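Side-chain contacts in cell wall surface anchor family protein (Jo),Cell wall surface anchor family protein (In) (Streptococcus pneumoniae, PDB 5MKC), which probably models the association of two parts of a pneumococcal pilus adhesin through autocatalytic covalent (isopeptide) bond formation, exploited for protein welding: residues Gly121-Gly124 / Arg125-Ala129; Leu163-Thr166 / Thr167-Arg170. All blocks are in the same frame, centred on the assembly; numbering follows the deposited sequence.

Overall arrangement
Both contacts are local and lie at the surface of the Ig-like, GBS104-like portion of the engineered fusion; none of the touching residues is buried. Their centres lie 12 Å apart on the same side of the chain's centre, and they meet through CB of Phe-126 and CB of Tyr-164 at 3.6 Å. Contact 1 belongs to the loop between strands 116-118 and 131-135, where two carboxylates and a guanidinium form a charged cluster beside a type I turn. Contact 2 closes the hairpin between strand 161-165, an outermost strand of its five-stranded sheet within this chain, and strand 170-178. There Asp-165 accepts backbone N-H groups of the turn, so side-chain-to-backbone bonding and ring packing replace charge pairing.

Contact 1 of 2, residues Gly121-Gly124 / Arg125-Ala129; sequences GTDG and RFDPA
Asp-123 and Asp-127 approach from opposite directions, and OD2 of Asp-127 points between both oxygens of Asp-123, 2.8 Å from OD2 and 2.9 Å from OD1. These are acceptors facing acceptors, and the two carboxylate planes are turned 54° against each other. Such closeness would be expected to favour protonation of one of them, or to be eased by the positive charge of Arg-125. CG of Asp-123 sits between its own backbone N and carbonyl carbon (chi1 61°), which folds the carboxylate over the following backbone. There OD1 accepts the N-H of Arg-125 at 3.2 Å in a nearly straight bond that arrives from above the carboxylate plane. The other oxygen faces the arginine side chain: OD2 of Asp-123 and NE of Arg-125, 3.3 Å apart, form a salt bridge whose bent hydrogen bond is weak. This oxygen lies at the guanidinium edge, near its plane, although the carboxylate as a whole is inclined 76° to the group. Asp-127 uses a different side. Its OD1 stands over one guanidinium face, 3.3 Å from NH2 of Arg-125, and contributes charge attraction without an N-H aimed at it. The backbone bond from N of Gly-121 to O of Arg-125, 3.0 Å, closes the loop at its base. N of Gly-124 bonds to O of Gly-121 at 3.1 Å, as belongs to a type I turn; the Gly-121 to Arg-125 bond, with Gly-124 at positive phi, fits a G1 beta bulge, and Asp-123 adds an Asx turn.

Contact 2 of 2, residues Leu163-Thr166 / Thr167-Arg170; sequences LYDT and TEKR
Chi1 of Asp-165 (-178°) places CG opposite the backbone N, swinging the carboxylate forward over the turn, where OD2 meets the amides of Thr-167 and Glu-168. From N of Glu-168 to OD2 of Asp-165 the bond is 2.8 Å long and nearly straight at 169°. The donor comes in on the anti side, slightly out of the carboxylate plane. The second bond, from N of Thr-167 to the same OD2, is equally short at 2.8 Å but bent and weak. One oxygen thus accepts two successive N-H groups, one of them weakly, and the backbone O of Asp-165 takes N of Lys-169 at 2.8 Å. This combination is an Asx motif, and it shapes the tight turn of the beta hairpin joining strands 161-165 and 170-178 of the Ig-like domain. Where the two arms flank the turn, N of Asp-165 reaches O of Arg-170 only weakly, at 3.5 Å. Tyr-164 has the same extended first torsion (chi1 -175°), which carries its ring obliquely along the returning backbone. CD1 of Tyr-164 touches O of Arg-170 at 3.3 Å, and its OH lies 3.5 Å from CA of Lys-169, whose side chain runs beside the tyrosine in the same direction. Phe-126 also meets this ring. On the hairpin tip, a water bridges the hydroxyls, 2.6 Å from OG1 of Thr-166 and 2.8 Å from OG1 of Thr-167.

Contact 1 of 2, residues Gly121-Gly124 / Arg125-Ala129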
ATOM      1  N   GLY A 121       1.600  -6.856  16.614  1.00 55.46           N
ATOM      2  CA  GLY A 121       2.437  -7.474  17.628  1.00 65.90           C
ATOM      3  C   GLY A 121       1.664  -8.339  18.617  1.00 79.96           C
ATOM      4  O   GLY A 121       0.423  -8.345  18.651  1.00 74.61           O
ATOM      5  N   THR A 122       2.408  -9.045  19.464  1.00 90.83           N
ATOM      6  CA  THR A 122       1.857  -9.609  20.706  1.00 89.94           C
ATOM      7  C   THR A 122       1.206  -8.529  21.571  1.00 69.13           C
ATOM      8  O   THR A 122       0.225  -8.785  22.226  1.00 69.22           O
ATOM      9  CB  THR A 122       2.942 -10.384  21.505  1.00104.05           C
ATOM     10  OG1 THR A 122       4.117  -9.563  21.719  1.00 93.20           O
ATOM     11  CG2 THR A 122       3.313 -11.690  20.754  1.00 90.64           C
ATOM     12  N   ASP A 123       1.734  -7.310  21.509  1.00 61.21           N
ATOM     13  CA  ASP A 123       1.206  -6.186  22.283  1.00 62.93           C
ATOM     14  C   ASP A 123      -0.037  -5.516  21.658  1.00 57.11           C
ATOM     15  O   ASP A 123      -0.542  -4.528  22.188  1.00 55.45           O
ATOM     16  CB  ASP A 123       2.308  -5.135  22.496  1.00 58.95           C
ATOM     17  CG  ASP A 123       2.824  -4.560  21.181  1.00 64.99           C
ATOM     18  OD1 ASP A 123       2.423  -5.073  20.112  1.00 63.76           O
ATOM     19  OD2 ASP A 123       3.632  -3.617  21.200  1.00 71.77           O
ATOM     20  N   GLY A 124      -0.499  -6.007  20.518  1.00 56.81           N
ATOM     21  CA  GLY A 124      -1.671  -5.416  19.842  1.00 50.24           C
ATOM     22  C   GLY A 124      -1.445  -4.069  19.181  1.00 45.42           C
ATOM     23  O   GLY A 124      -2.391  -3.413  18.802  1.00 39.76           O
ATOM     24  N   ARG A 125      -0.188  -3.658  19.008  1.00 47.30           N
ATOM     25  CA  ARG A 125       0.157  -2.462  18.238  1.00 42.78           C
ATOM     26  C   ARG A 125       0.894  -2.798  16.941  1.00 45.16           C
ATOM     27  O   ARG A 125       1.482  -3.873  16.809  1.00 44.95           O
ATOM     28  CB  ARG A 125       1.033  -1.548  19.064  1.00 45.09           C
ATOM     29  CG  ARG A 125       0.416  -1.019  20.360  1.00 50.83           C
ATOM     30  CD  ARG A 125       1.300   0.058  20.986  1.00 56.00           C
ATOM     31  NE  ARG A 125       2.661  -0.430  21.230  1.00 74.39           N
ATOM     32  CZ  ARG A 125       3.792   0.221  20.919  1.00 80.35           C
ATOM     33  NH1 ARG A 125       3.788   1.440  20.379  1.00 68.35           N
ATOM     34  NH2 ARG A 125       4.954  -0.354  21.182  1.00 81.27           N
ATOM     35  N   PHE A 126       0.875  -1.864  15.983  1.00 37.75           N
ATOM     36  CA  PHE A 126       1.596  -2.045  14.734  1.00 36.98           C
ATOM     37  C   PHE A 126       3.015  -1.566  14.939  1.00 40.08           C
ATOM     38  O   PHE A 126       3.283  -0.355  14.951  1.00 47.57           O
ATOM     39  CB  PHE A 126       0.924  -1.213  13.653  1.00 35.28           C
ATOM     40  CG  PHE A 126       1.329  -1.527  12.234  1.00 35.03           C
ATOM     41  CD1 PHE A 126       1.313  -2.817  11.730  1.00 38.09           C
ATOM     42  CD2 PHE A 126       1.556  -0.481  11.345  1.00 33.28           C
ATOM     43  CE1 PHE A 126       1.611  -3.049  10.375  1.00 35.86           C
ATOM     44  CE2 PHE A 126       1.851  -0.708  10.011  1.00 34.93           C
ATOM     45  CZ  PHE A 126       1.878  -1.985   9.525  1.00 32.96           C
ATOM     46  N   ASP A 127       3.935  -2.507  15.127  1.00 39.67           N
ATOM     47  CA  ASP A 127       5.314  -2.179  15.496  1.00 41.55           C
ATOM     48  C   ASP A 127       6.242  -2.373  14.304  1.00 41.46           C
ATOM     49  O   ASP A 127       5.830  -2.987  13.330  1.00 34.79           O
ATOM     50  CB  ASP A 127       5.743  -3.068  16.638  1.00 44.45           C
ATOM     51  CG  ASP A 127       4.902  -2.851  17.895  1.00 49.08           C
ATOM     52  OD1 ASP A 127       4.569  -1.681  18.218  1.00 50.73           O
ATOM     53  OD2 ASP A 127       4.593  -3.864  18.557  1.00 46.41           O
ATOM     54  N   PRO A 128       7.478  -1.854  14.387  1.00 37.48           N
ATOM     55  CA  PRO A 128       8.418  -2.030  13.289  1.00 38.01           C
ATOM     56  C   PRO A 128       8.536  -3.460  12.747  1.00 37.05           C
ATOM     57  O   PRO A 128       8.701  -3.647  11.528  1.00 36.41           O
ATOM     58  CB  PRO A 128       9.737  -1.553  13.899  1.00 35.45           C
ATOM     59  CG  PRO A 128       9.298  -0.447  14.786  1.00 40.93           C
ATOM     60  CD  PRO A 128       8.033  -0.976  15.428  1.00 38.02           C
ATOM     61  N   ALA A 129       8.429  -4.446  13.630  1.00 32.71           N
ATOM     62  CA  ALA A 129       8.509  -5.838  13.217  1.00 35.22           C
ATOM     63  C   ALA A 129       7.358  -6.283  12.321  1.00 39.75           C
ATOM     64  O   ALA A 129       7.469  -7.319  11.675  1.00 35.17           O
ATOM     65  CB  ALA A 129       8.591  -6.757  14.417  1.00 36.08           C
TER

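Contact 2 of 2, residues Leu163-Thr166 / Thr167-Arg170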
ATOM      1  N   LEU A 163       2.457   5.263  10.702  1.00 36.96           N
ATOM      2  CA  LEU A 163       1.566   5.472  11.836  1.00 36.83           C
ATOM      3  C   LEU A 163       0.366   4.540  11.721  1.00 40.00           C
ATOM      4  O   LEU A 163      -0.023   4.138  10.618  1.00 42.98           O
ATOM      5  CB  LEU A 163       1.088   6.909  11.861  1.00 38.40           C
ATOM      6  CG  LEU A 163       2.200   7.954  11.721  1.00 42.70           C
ATOM      7  CD1 LEU A 163       1.590   9.327  11.544  1.00 40.96           C
ATOM      8  CD2 LEU A 163       3.120   8.027  12.920  1.00 44.52           C
ATOM      9  N   TYR A 164      -0.201   4.169  12.856  1.00 35.42           N
ATOM     10  CA  TYR A 164      -1.364   3.293  12.897  1.00 40.92           C
ATOM     11  C   TYR A 164      -2.214   3.731  14.056  1.00 36.68           C
ATOM     12  O   TYR A 164      -1.685   4.105  15.105  1.00 39.36           O
ATOM     13  CB  TYR A 164      -0.964   1.815  13.118  1.00 38.47           C
ATOM     14  CG  TYR A 164      -2.130   0.865  13.050  1.00 37.09           C
ATOM     15  CD1 TYR A 164      -2.834   0.699  11.870  1.00 39.82           C
ATOM     16  CD2 TYR A 164      -2.525   0.116  14.146  1.00 34.46           C
ATOM     17  CE1 TYR A 164      -3.897  -0.195  11.782  1.00 39.29           C
ATOM     18  CE2 TYR A 164      -3.592  -0.782  14.063  1.00 35.93           C
ATOM     19  CZ  TYR A 164      -4.272  -0.929  12.892  1.00 36.73           C
ATOM     20  OH  TYR A 164      -5.344  -1.789  12.786  1.00 37.69           O
ATOM     21  N   ASP A 165      -3.526   3.689  13.890  1.00 39.85           N
ATOM     22  CA  ASP A 165      -4.447   3.837  15.017  1.00 39.04           C
ATOM     23  C   ASP A 165      -5.280   2.535  15.145  1.00 36.90           C
ATOM     24  O   ASP A 165      -5.880   2.090  14.153  1.00 37.32           O
ATOM     25  CB  ASP A 165      -5.347   5.041  14.755  1.00 39.80           C
ATOM     26  CG  ASP A 165      -6.300   5.296  15.887  1.00 50.86           C
ATOM     27  OD1 ASP A 165      -6.039   6.180  16.747  1.00 54.52           O
ATOM     28  OD2 ASP A 165      -7.273   4.525  15.956  1.00 55.17           O
ATOM     29  N   THR A 166      -5.324   1.932  16.339  1.00 39.06           N
ATOM     30  CA  THR A 166      -5.983   0.650  16.533  1.00 38.89           C
ATOM     31  C   THR A 166      -7.504   0.739  16.453  1.00 40.95           C
ATOM     32  O   THR A 166      -8.199  -0.253  16.214  1.00 44.70           O
ATOM     33  CB  THR A 166      -5.585  -0.024  17.871  1.00 43.54           C
ATOM     34  OG1 THR A 166      -5.899   0.816  19.008  1.00 44.87           O
ATOM     35  CG2 THR A 166      -4.102  -0.369  17.855  1.00 41.71           C
ATOM     36  N   THR A 167      -8.040   1.929  16.683  1.00 41.37           N
ATOM     37  CA  THR A 167      -9.477   2.131  16.612  1.00 39.75           C
ATOM     38  C   THR A 167      -9.925   2.332  15.180  1.00 40.04           C
ATOM     39  O   THR A 167     -10.843   1.688  14.736  1.00 46.08           O
ATOM     40  CB  THR A 167      -9.926   3.314  17.461  1.00 42.40           C
ATOM     41  OG1 THR A 167      -9.643   3.023  18.818  1.00 46.57           O
ATOM     42  CG2 THR A 167     -11.436   3.547  17.330  1.00 44.09           C
ATOM     43  N   GLU A 168      -9.277   3.226  14.471  1.00 41.64           N
ATOM     44  CA  GLU A 168      -9.624   3.522  13.086  1.00 48.78           C
ATOM     45  C   GLU A 168      -9.108   2.479  12.116  1.00 46.98           C
ATOM     46  O   GLU A 168      -9.574   2.421  10.986  1.00 44.30           O
ATOM     47  CB  GLU A 168      -9.070   4.895  12.696  1.00 56.69           C
ATOM     48  CG  GLU A 168      -9.825   6.009  13.396  1.00 76.19           C
ATOM     49  CD  GLU A 168     -11.269   6.111  12.908  1.00 96.09           C
ATOM     50  OE1 GLU A 168     -11.462   5.890  11.684  1.00 95.09           O
ATOM     51  OE2 GLU A 168     -12.192   6.389  13.730  1.00 87.00           O
ATOM     52  N   LYS A 169      -8.157   1.657  12.558  1.00 44.16           N
ATOM     53  CA  LYS A 169      -7.626   0.606  11.718  1.00 42.19           C
ATOM     54  C   LYS A 169      -7.072   1.112  10.400  1.00 40.46           C
ATOM     55  O   LYS A 169      -7.463   0.653   9.309  1.00 40.24           O
ATOM     56  CB  LYS A 169      -8.668  -0.474  11.483  1.00 48.12           C
ATOM     57  CG  LYS A 169      -9.061  -1.197  12.750  1.00 52.43           C
ATOM     58  CD  LYS A 169     -10.148  -2.230  12.484  1.00 52.54           C
ATOM     59  CE  LYS A 169     -10.571  -2.912  13.767  1.00 63.39           C
ATOM     60  NZ  LYS A 169     -12.045  -3.155  13.792  1.00 73.97           N
ATOM     61  N   ARG A 170      -6.125   2.042  10.512  1.00 39.20           N
ATOM     62  CA  ARG A 170      -5.681   2.769   9.339  1.00 41.62           C
ATOM     63  C   ARG A 170      -4.185   3.059   9.431  1.00 36.87           C
ATOM     64  O   ARG A 170      -3.710   3.588  10.436  1.00 38.08           O
ATOM     65  CB  ARG A 170      -6.463   4.060   9.292  1.00 47.74           C
ATOM     66  CG  ARG A 170      -6.132   4.944   8.135  1.00 61.84           C
ATOM     67  CD  ARG A 170      -7.101   6.117   8.124  1.00 72.52           C
ATOM     68  NE  ARG A 170      -6.604   7.143   9.019  1.00 88.04           N
ATOM     69  CZ  ARG A 170      -7.369   8.028   9.638  1.00 92.59           C
ATOM     70  NH1 ARG A 170      -8.682   8.007   9.461  1.00 94.79           N
ATOM     71  NH2 ARG A 170      -6.814   8.911  10.452  1.00 89.61           N
TER
HETATM   72  O   HOH W   1      -8.310   0.893  20.061  1.00 40.41           O